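Local coordinates for putative gamma-hydroxymuconic semialdehyde dehydrogenase (Pseudomonas, PDB 4GO3), which probably oxidises gamma-hydroxymuconic semialdehyde as an NAD(P)+-dependent enzyme of the aldehyde dehydrogenase family, at residues Lys345-Gly350 with Val368-Pro373. The protein carries 2 engineered substitutions. Residues are numbered along the deposited sequence; the frame is centred on the assembly and turned at random.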
ATOM      1  N   LYS A 345      35.204 -18.917  -7.540  1.00 30.13           N
ATOM      2  CA  LYS A 345      36.596 -18.835  -7.195  1.00 33.52           C
ATOM      3  C   LYS A 345      36.747 -17.745  -6.178  1.00 38.62           C
ATOM      4  O   LYS A 345      36.656 -16.576  -6.494  1.00 42.00           O
ATOM      5  CB  LYS A 345      37.451 -18.497  -8.410  1.00 27.25           C
ATOM      6  CG  LYS A 345      37.420 -19.518  -9.515  1.00 49.55           C
ATOM      7  CD  LYS A 345      37.760 -20.902  -9.025  1.00 56.08           C
ATOM      8  CE  LYS A 345      37.120 -21.951  -9.897  1.00 48.50           C
ATOM      9  NZ  LYS A 345      37.118 -21.551 -11.313  1.00 52.44           N
ATOM     10  N   VAL A 346      36.983 -18.141  -4.947  1.00 44.95           N
ATOM     11  CA  VAL A 346      37.238 -17.190  -3.891  1.00 41.26           C
ATOM     12  C   VAL A 346      38.539 -16.423  -4.003  1.00 36.62           C
ATOM     13  O   VAL A 346      39.587 -16.973  -3.936  1.00 52.53           O
ATOM     14  CB  VAL A 346      37.295 -17.913  -2.598  1.00 37.80           C
ATOM     15  CG1 VAL A 346      37.737 -17.020  -1.527  1.00 45.80           C
ATOM     16  CG2 VAL A 346      35.999 -18.467  -2.306  1.00 36.65           C
ATOM     17  N   LEU A 347      38.450 -15.124  -4.107  1.00 31.14           N
ATOM     18  CA  LEU A 347      39.615 -14.260  -4.278  1.00 33.55           C
ATOM     19  C   LEU A 347      40.066 -13.651  -2.954  1.00 31.61           C
ATOM     20  O   LEU A 347      41.159 -13.098  -2.864  1.00 37.50           O
ATOM     21  CB  LEU A 347      39.302 -13.141  -5.276  1.00 24.19           C
ATOM     22  CG  LEU A 347      38.576 -13.501  -6.576  1.00 37.55           C
ATOM     23  CD1 LEU A 347      38.503 -12.292  -7.505  1.00 35.28           C
ATOM     24  CD2 LEU A 347      39.242 -14.670  -7.284  1.00 29.96           C
ATOM     25  N   ALA A 348      39.223 -13.747  -1.951  1.00 31.23           N
ATOM     26  CA  ALA A 348      39.565 -13.339  -0.613  1.00 36.09           C
ATOM     27  C   ALA A 348      38.485 -13.910   0.258  1.00 43.66           C
ATOM     28  O   ALA A 348      37.361 -13.991  -0.154  1.00 40.66           O
ATOM     29  CB  ALA A 348      39.596 -11.832  -0.499  1.00 32.21           C
ATOM     30  N   GLY A 349      38.826 -14.315   1.462  1.00 31.20           N
ATOM     31  CA  GLY A 349      37.845 -14.866   2.361  1.00 30.88           C
ATOM     32  C   GLY A 349      37.509 -16.311   2.081  1.00 36.88           C
ATOM     33  O   GLY A 349      38.338 -17.084   1.643  1.00 40.46           O
ATOM     34  N   GLY A 350      36.259 -16.674   2.334  1.00 35.33           N
ATOM     35  CA  GLY A 350      35.795 -18.013   2.043  1.00 29.19           C
ATOM     36  C   GLY A 350      35.523 -18.823   3.287  1.00 43.30           C
ATOM     37  O   GLY A 350      35.133 -19.982   3.206  1.00 41.50           O
ATOM     38  N   VAL A 368      35.219 -12.561  -1.203  1.00 27.83           N
ATOM     39  CA  VAL A 368      35.025 -12.090  -2.560  1.00 22.95           C
ATOM     40  C   VAL A 368      35.125 -13.282  -3.485  1.00 29.05           C
ATOM     41  O   VAL A 368      36.134 -13.977  -3.493  1.00 38.22           O
ATOM     42  CB  VAL A 368      36.116 -11.085  -2.966  1.00 21.04           C
ATOM     43  CG1 VAL A 368      35.849 -10.546  -4.379  1.00 22.32           C
ATOM     44  CG2 VAL A 368      36.192  -9.954  -1.965  1.00 19.09           C
ATOM     45  N   VAL A 369      34.090 -13.503  -4.282  1.00 21.47           N
ATOM     46  CA  VAL A 369      33.992 -14.713  -5.087  1.00 24.64           C
ATOM     47  C   VAL A 369      33.736 -14.403  -6.554  1.00 29.15           C
ATOM     48  O   VAL A 369      32.771 -13.722  -6.890  1.00 33.51           O
ATOM     49  CB  VAL A 369      32.853 -15.605  -4.564  1.00 23.99           C
ATOM     50  CG1 VAL A 369      32.684 -16.828  -5.445  1.00 26.37           C
ATOM     51  CG2 VAL A 369      33.132 -16.000  -3.141  1.00 19.97           C
ATOM     52  N   GLU A 370      34.582 -14.887  -7.442  1.00 27.97           N
ATOM     53  CA  GLU A 370      34.345 -14.690  -8.853  1.00 25.47           C
ATOM     54  C   GLU A 370      33.360 -15.738  -9.299  1.00 30.62           C
ATOM     55  O   GLU A 370      33.550 -16.898  -9.044  1.00 28.00           O
ATOM     56  CB  GLU A 370      35.642 -14.807  -9.628  1.00 29.81           C
ATOM     57  CG  GLU A 370      35.463 -14.696 -11.098  1.00 36.70           C
ATOM     58  CD  GLU A 370      35.919 -13.382 -11.642  1.00 40.92           C
ATOM     59  OE1 GLU A 370      36.902 -12.846 -11.135  1.00 27.68           O
ATOM     60  OE2 GLU A 370      35.298 -12.891 -12.592  1.00 46.07           O
ATOM     61  N   ALA A 371      32.295 -15.320  -9.955  1.00 44.42           N
ATOM     62  CA  ALA A 371      31.166 -16.199 -10.244  1.00 47.52           C
ATOM     63  C   ALA A 371      30.506 -15.908 -11.594  1.00 54.56           C
ATOM     64  O   ALA A 371      31.025 -15.134 -12.408  1.00 55.05           O
ATOM     65  CB  ALA A 371      30.149 -16.105  -9.128  1.00 36.97           C
ATOM     66  N   LYS A 372      29.357 -16.499 -11.818  1.00 63.92           N
ATOM     67  CA  LYS A 372      28.593 -16.169 -12.988  1.00 75.26           C
ATOM     68  C   LYS A 372      27.339 -15.519 -12.469  1.00 67.31           C
ATOM     69  O   LYS A 372      27.087 -15.536 -11.276  1.00 69.51           O
ATOM     70  CB  LYS A 372      28.288 -17.419 -13.806  1.00 71.53           C
ATOM     71  CG  LYS A 372      29.475 -17.920 -14.592  1.00 77.49           C
ATOM     72  CD  LYS A 372      30.032 -16.844 -15.512  1.00 89.02           C
ATOM     73  CE  LYS A 372      31.445 -17.157 -15.983  1.00 94.96           C
ATOM     74  NZ  LYS A 372      32.412 -17.391 -14.883  1.00 82.68           N
ATOM     75  N   PRO A 373      26.562 -14.920 -13.351  1.00 57.96           N
ATOM     76  CA  PRO A 373      25.352 -14.271 -12.917  1.00 59.52           C
ATOM     77  C   PRO A 373      24.280 -15.280 -12.657  1.00 61.82           C
ATOM     78  O   PRO A 373      23.329 -14.994 -11.979  1.00 65.40           O
ATOM     79  CB  PRO A 373      25.011 -13.406 -14.103  1.00 50.81           C
ATOM     80  CG  PRO A 373      26.250 -13.158 -14.707  1.00 55.22           C
ATOM     81  CD  PRO A 373      26.951 -14.426 -14.663  1.00 56.64           C
TER
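In Val346 (chi1 172°) and Val369 (chi1 177°) CG1 lies anti to the backbone N, which leaves CG2 anti to the carbonyl carbon, and the two CG2 methyls meet at 3.9 Å across a non-hydrogen-bonded antiparallel pair. Lys345 and Glu370 form the adjoining hydrogen-bonded pair: Lys345 N bonds to Glu370 O, and Glu370 N to Lys345 O at 2.8 Å. The register then slips by one residue, a worked example of the classic beta bulge. Leu347 and Ala348 both face Val368, whose O takes a 2.7 Å bond from Leu347 N, nearly in line with its C=O, and a weak one at 3.5 Å from Ala348 N. Val368 N donates back to Ala348 O at 2.8 Å, closing the bulge. Bending at chi2 (105°) carries the Glu370 carboxylate over toward Leu347, where OE1 lies 4.0 Å from CD1; the same oxygen forms a salt bridge with Arg391. Ile302 of helix 294-307 packs on Leu347 and Ala348, and Phe301 on Val368. Within this chain strand 345-348 is an outermost strand of the seven-stranded sheet, and strand 367-370 lies between it and strand 386-392, antiparallel to the first and parallel to the second.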